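Local coordinates for protein TSC1 N-terminal domain (PDB 7A0M) that probably helps the TSC complex bind lysosomal phosphoinositides and regulate mTORC1, as the N-terminal domain of its TSC1 (hamartin) subunit, at residues 321-326 with 369-374; 59-64 with 93-98. One frame throughout, in Å; residues are numbered along the deposited sequence.

Contact 1. Residues 321-326 with 369-374; sequences PYLPEY and SERFRK
Backbones come nearest where Pro-324, in the first turn of helix 323-333, faces Phe-372, in the last turn of helix 357-373, with their CA atoms 6.9 Å apart. No hydrogen bond crosses between the segments, and most of the 155 Å² they bury involves the Phe-372 ring. Its CG is anti to the carbonyl carbon (chi1 -62°), a rotation that sends the ring out from its own helix to meet two neighbouring residues of the other. Pro-324 supplies the tighter fit: its CA, CB and CG each lie 3.6 Å from Phe-372 CE1. The Leu-323 and Phe-372 side chains cross at about a right angle, the leucine CG 4.2 Å from Phe-372 CZ. This joins the start of one helix to the end of another within the all-helical domain, and helix 267-278 closes the site through Tyr-274, which touches both Leu-323 and Phe-372. Arg-371 folds over one face of the Phe-372 ring, its CG 4.2 Å above the centre, and Arg-371 NH2 reaches a marginal 4.4 Å from Leu-323 CD2. Farther round helix 357-373, Arg-373 grips Glu-370 side-on with two nitrogens. Arg-373 NH2 is 2.8 Å from Glu-370 OE1, which lies nearly in the guanidinium plane, whereas Arg-373 NE meets Glu-370 OE2 from above the carboxylate plane. The second subunit lies beside this pair: Arg-373 NH1 donates to Leu-378 O of the second subunit, and Tyr-383 of that subunit packs on both Glu-370 and Arg-373.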
# COMPACT_ATOMS: atom_id res chain seq x y z
N PRO B 321 -10.56 19.45 3.14
CA PRO B 321 -9.88 18.67 4.19
C PRO B 321 -10.20 17.19 4.19
O PRO B 321 -9.32 16.37 4.47
CB PRO B 321 -10.35 19.35 5.49
CG PRO B 321 -10.74 20.73 5.07
CD PRO B 321 -11.31 20.59 3.69
N TYR B 322 -11.44 16.81 3.88
CA TYR B 322 -11.88 15.43 3.98
C TYR B 322 -11.61 14.62 2.72
O TYR B 322 -12.06 13.48 2.62
CB TYR B 322 -13.37 15.36 4.33
CG TYR B 322 -13.71 14.30 5.35
CD1 TYR B 322 -13.26 14.40 6.66
CD2 TYR B 322 -14.49 13.20 5.01
CE1 TYR B 322 -13.57 13.43 7.60
CE2 TYR B 322 -14.80 12.23 5.94
CZ TYR B 322 -14.34 12.35 7.23
OH TYR B 322 -14.65 11.38 8.16
N LEU B 323 -10.90 15.19 1.75
CA LEU B 323 -10.57 14.45 0.53
C LEU B 323 -9.78 13.17 0.79
O LEU B 323 -10.10 12.16 0.13
CB LEU B 323 -9.81 15.37 -0.44
CG LEU B 323 -9.42 14.75 -1.79
CD1 LEU B 323 -10.67 14.29 -2.54
CD2 LEU B 323 -8.62 15.74 -2.62
N PRO B 324 -8.77 13.12 1.67
CA PRO B 324 -8.07 11.84 1.89
C PRO B 324 -8.99 10.72 2.36
O PRO B 324 -8.84 9.58 1.91
CB PRO B 324 -7.03 12.19 2.96
CG PRO B 324 -6.79 13.65 2.79
CD PRO B 324 -8.12 14.23 2.40
N GLU B 325 -9.94 11.02 3.25
CA GLU B 325 -10.88 10.00 3.69
C GLU B 325 -11.79 9.55 2.56
O GLU B 325 -12.25 8.40 2.55
CB GLU B 325 -11.71 10.53 4.87
CG GLU B 325 -10.91 10.81 6.13
CD GLU B 325 -10.17 12.14 6.09
OE1 GLU B 325 -10.13 12.77 5.01
OE2 GLU B 325 -9.62 12.55 7.13
N TYR B 326 -12.06 10.44 1.59
CA TYR B 326 -12.88 10.05 0.45
C TYR B 326 -12.13 9.08 -0.45
O TYR B 326 -12.73 8.12 -0.97
CB TYR B 326 -13.30 11.30 -0.33
CG TYR B 326 -14.30 11.03 -1.43
CD1 TYR B 326 -15.41 10.23 -1.21
CD2 TYR B 326 -14.14 11.59 -2.69
CE1 TYR B 326 -16.33 9.99 -2.21
CE2 TYR B 326 -15.06 11.36 -3.70
CZ TYR B 326 -16.15 10.55 -3.45
OH TYR B 326 -17.07 10.32 -4.46
N SER B 369 -2.68 11.90 -7.31
CA SER B 369 -3.11 10.72 -6.57
C SER B 369 -1.94 9.96 -5.96
O SER B 369 -2.18 9.00 -5.21
CB SER B 369 -3.91 9.79 -7.48
OG SER B 369 -5.08 10.42 -7.96
N GLU B 370 -0.70 10.35 -6.26
CA GLU B 370 0.46 9.63 -5.74
C GLU B 370 0.51 9.66 -4.22
O GLU B 370 0.85 8.65 -3.59
CB GLU B 370 1.74 10.23 -6.33
CG GLU B 370 2.11 9.68 -7.70
CD GLU B 370 2.46 8.20 -7.65
OE1 GLU B 370 3.48 7.86 -7.03
OE2 GLU B 370 1.71 7.39 -8.24
N ARG B 371 0.18 10.80 -3.61
CA ARG B 371 0.27 10.91 -2.16
C ARG B 371 -0.74 10.01 -1.46
O ARG B 371 -0.47 9.54 -0.35
CB ARG B 371 0.09 12.37 -1.72
CG ARG B 371 -1.23 12.99 -2.14
CD ARG B 371 -1.59 14.14 -1.21
NE ARG B 371 -2.75 14.89 -1.68
CZ ARG B 371 -3.43 15.76 -0.94
NH1 ARG B 371 -3.07 15.98 0.31
NH2 ARG B 371 -4.47 16.40 -1.46
N PHE B 372 -1.89 9.77 -2.07
CA PHE B 372 -2.85 8.84 -1.50
C PHE B 372 -2.47 7.39 -1.78
O PHE B 372 -2.73 6.51 -0.95
CB PHE B 372 -4.26 9.12 -2.02
CG PHE B 372 -4.77 10.49 -1.66
CD1 PHE B 372 -4.60 10.98 -0.37
CD2 PHE B 372 -5.41 11.28 -2.60
CE1 PHE B 372 -5.07 12.23 -0.03
CE2 PHE B 372 -5.88 12.54 -2.26
CZ PHE B 372 -5.71 13.01 -0.97
N ARG B 373 -1.84 7.13 -2.93
CA ARG B 373 -1.37 5.78 -3.23
C ARG B 373 -0.36 5.31 -2.19
O ARG B 373 -0.40 4.16 -1.75
CB ARG B 373 -0.75 5.73 -4.63
CG ARG B 373 -0.25 4.36 -5.02
CD ARG B 373 0.56 4.39 -6.30
NE ARG B 373 1.77 5.21 -6.17
CZ ARG B 373 2.88 4.81 -5.55
NH1 ARG B 373 2.94 3.61 -4.99
NH2 ARG B 373 3.93 5.62 -5.48
N LYS B 374 0.54 6.20 -1.78
CA LYS B 374 1.56 5.89 -0.79
C LYS B 374 0.99 5.73 0.62
O LYS B 374 1.76 5.49 1.55
CB LYS B 374 2.63 6.98 -0.78
CG LYS B 374 3.35 7.16 -2.11
CD LYS B 374 4.41 8.25 -2.00
CE LYS B 374 5.03 8.56 -3.35
NZ LYS B 374 5.98 9.70 -3.26

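Contact 2. Residues 59-64 with 93-98; sequences AIWDKA and FQWWDK
Trp-61 on helix 45-65 meets Trp-95 and Lys-98 on helix 89-105 purely by van der Waals contact, without a hydrogen bond across the pair. The aliphatic-on-aromatic part is the closest: Lys-98 CE lies 3.3 Å from both Trp-61 CD1 and Trp-61 NE1, just outside that rim of the indole, while Lys-98 CD is over the face. The lysine is extended as far as CE and turns only at its last torsion (chi4 60°), leaving Lys-98 NZ 3.8 Å from Trp-61 NE1. The contacts thus bridge helices whose nearest CA atoms, those of Trp-61 and Lys-98, stand 10.4 Å apart, and helix 69-81 adds Tyr-72 and Phe-75, the latter meeting both indoles, to the aromatic core between neighbouring helices of this all-helical domain. Between the two indoles the contact is looser. Trp-95 brings its benzo edge, CH2 lying 4.2 Å from Trp-61 CB near the Trp-95 plane, and its CZ3 stands 4.2 Å above the Trp-61 plane, offset toward the rim on the face Lys-98 covers. With an alanine in place of Trp-61 the indole goes, and the Lys-98 chain and Trp-95 CZ3 are likely to lose the face beneath them, opening a gap between the helices.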
# COMPACT_ATOMS: atom_id res chain seq x y z
N ALA B 59 -60.76 24.45 26.44
CA ALA B 59 -61.34 25.49 27.28
C ALA B 59 -60.42 25.84 28.44
O ALA B 59 -60.22 27.02 28.75
CB ALA B 59 -62.71 25.07 27.81
N ILE B 60 -59.87 24.82 29.11
CA ILE B 60 -58.96 25.07 30.23
C ILE B 60 -57.75 25.86 29.75
O ILE B 60 -57.31 26.82 30.39
CB ILE B 60 -58.54 23.73 30.87
CG1 ILE B 60 -59.72 23.05 31.56
CG2 ILE B 60 -57.41 23.94 31.86
CD1 ILE B 60 -59.43 21.64 32.01
N TRP B 61 -57.19 25.45 28.61
CA TRP B 61 -56.03 26.13 28.04
C TRP B 61 -56.33 27.59 27.75
O TRP B 61 -55.52 28.48 28.06
CB TRP B 61 -55.59 25.40 26.77
CG TRP B 61 -54.48 26.07 26.02
CD1 TRP B 61 -54.59 26.87 24.92
CD2 TRP B 61 -53.08 25.98 26.31
NE1 TRP B 61 -53.35 27.28 24.50
CE2 TRP B 61 -52.40 26.76 25.34
CE3 TRP B 61 -52.33 25.33 27.29
CZ2 TRP B 61 -51.01 26.90 25.34
CZ3 TRP B 61 -50.95 25.47 27.28
CH2 TRP B 61 -50.31 26.25 26.31
N ASP B 62 -57.48 27.87 27.13
CA ASP B 62 -57.82 29.25 26.79
C ASP B 62 -58.08 30.09 28.04
O ASP B 62 -57.48 31.15 28.22
CB ASP B 62 -59.04 29.29 25.88
CG ASP B 62 -59.28 30.66 25.28
OD1 ASP B 62 -58.40 31.16 24.54
OD2 ASP B 62 -60.34 31.26 25.56
N LYS B 63 -58.97 29.63 28.92
CA LYS B 63 -59.40 30.46 30.03
C LYS B 63 -58.42 30.46 31.20
O LYS B 63 -58.44 31.41 32.00
CB LYS B 63 -60.79 30.05 30.52
CG LYS B 63 -61.89 30.17 29.48
CD LYS B 63 -63.22 29.67 30.03
CE LYS B 63 -64.34 29.83 29.01
NZ LYS B 63 -65.61 29.19 29.46
N ALA B 64 -57.60 29.43 31.34
CA ALA B 64 -56.80 29.26 32.55
C ALA B 64 -55.31 29.04 32.32
O ALA B 64 -54.53 29.31 33.24
CB ALA B 64 -57.34 28.10 33.39
N PHE B 93 -51.39 15.27 17.78
CA PHE B 93 -50.53 16.18 17.02
C PHE B 93 -50.98 17.62 17.18
O PHE B 93 -50.15 18.53 17.32
CB PHE B 93 -50.52 15.78 15.55
CG PHE B 93 -49.74 16.73 14.67
CD1 PHE B 93 -48.36 16.68 14.63
CD2 PHE B 93 -50.39 17.68 13.90
CE1 PHE B 93 -47.64 17.55 13.83
CE2 PHE B 93 -49.68 18.55 13.10
CZ PHE B 93 -48.30 18.49 13.07
N GLN B 94 -52.30 17.86 17.15
CA GLN B 94 -52.82 19.22 17.33
C GLN B 94 -52.37 19.82 18.65
O GLN B 94 -52.07 21.02 18.72
CB GLN B 94 -54.34 19.19 17.24
CG GLN B 94 -54.87 18.95 15.84
CD GLN B 94 -56.36 18.65 15.83
OE1 GLN B 94 -57.08 18.97 16.78
NE2 GLN B 94 -56.82 18.01 14.77
N TRP B 95 -52.31 19.01 19.71
CA TRP B 95 -51.86 19.52 20.99
C TRP B 95 -50.35 19.69 21.01
O TRP B 95 -49.84 20.70 21.51
CB TRP B 95 -52.33 18.60 22.11
CG TRP B 95 -53.74 18.85 22.53
CD1 TRP B 95 -54.82 18.05 22.29
CD2 TRP B 95 -54.25 20.00 23.21
NE1 TRP B 95 -55.96 18.61 22.81
CE2 TRP B 95 -55.64 19.82 23.38
CE3 TRP B 95 -53.66 21.17 23.72
CZ2 TRP B 95 -56.44 20.75 24.02
CZ3 TRP B 95 -54.46 22.10 24.35
CH2 TRP B 95 -55.84 21.88 24.50
N TRP B 96 -49.62 18.71 20.49
CA TRP B 96 -48.17 18.83 20.36
C TRP B 96 -47.81 20.04 19.50
O TRP B 96 -46.90 20.81 19.84
CB TRP B 96 -47.60 17.53 19.79
CG TRP B 96 -46.10 17.46 19.74
CD1 TRP B 96 -45.28 16.83 20.63
CD2 TRP B 96 -45.25 17.97 18.71
NE1 TRP B 96 -43.97 16.95 20.24
CE2 TRP B 96 -43.92 17.65 19.06
CE3 TRP B 96 -45.48 18.69 17.53
CZ2 TRP B 96 -42.83 18.01 18.27
CZ3 TRP B 96 -44.39 19.05 16.75
CH2 TRP B 96 -43.09 18.71 17.12
N ASP B 97 -48.51 20.21 18.37
CA ASP B 97 -48.29 21.38 17.53
C ASP B 97 -48.63 22.67 18.27
O ASP B 97 -47.94 23.69 18.11
CB ASP B 97 -49.15 21.26 16.26
CG ASP B 97 -48.74 22.23 15.17
OD1 ASP B 97 -47.83 23.05 15.40
OD2 ASP B 97 -49.34 22.19 14.08
N LYS B 98 -49.67 22.64 19.09
CA LYS B 98 -50.11 23.83 19.81
C LYS B 98 -49.14 24.21 20.93
O LYS B 98 -48.97 25.40 21.21
CB LYS B 98 -51.52 23.59 20.34
CG LYS B 98 -52.20 24.76 21.00
CD LYS B 98 -53.59 24.33 21.44
CE LYS B 98 -54.40 25.48 21.98
NZ LYS B 98 -54.60 26.56 20.99

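From the N terminus, contact 2 comes first: helix 45-65 runs out, the chain turns through helix 69-81, and helix 89-105 returns to close a loop, with 28 residues between the two segments. Contact 1 opens only afterwards, helix 323-333 being followed by helix 335-343 and then helix 357-373; 42 residues separate the two segments of contact 1. The two loops are therefore in series, neither nested nor crossed. The centres of contact 1 and contact 2 are about 56 Å apart, on opposite sides of the chain's centre. No other chain of the assembly touches the segments of contact 2, near the N-terminal end, whereas the second subunit reaches those of contact 1, in the hamartin-family region.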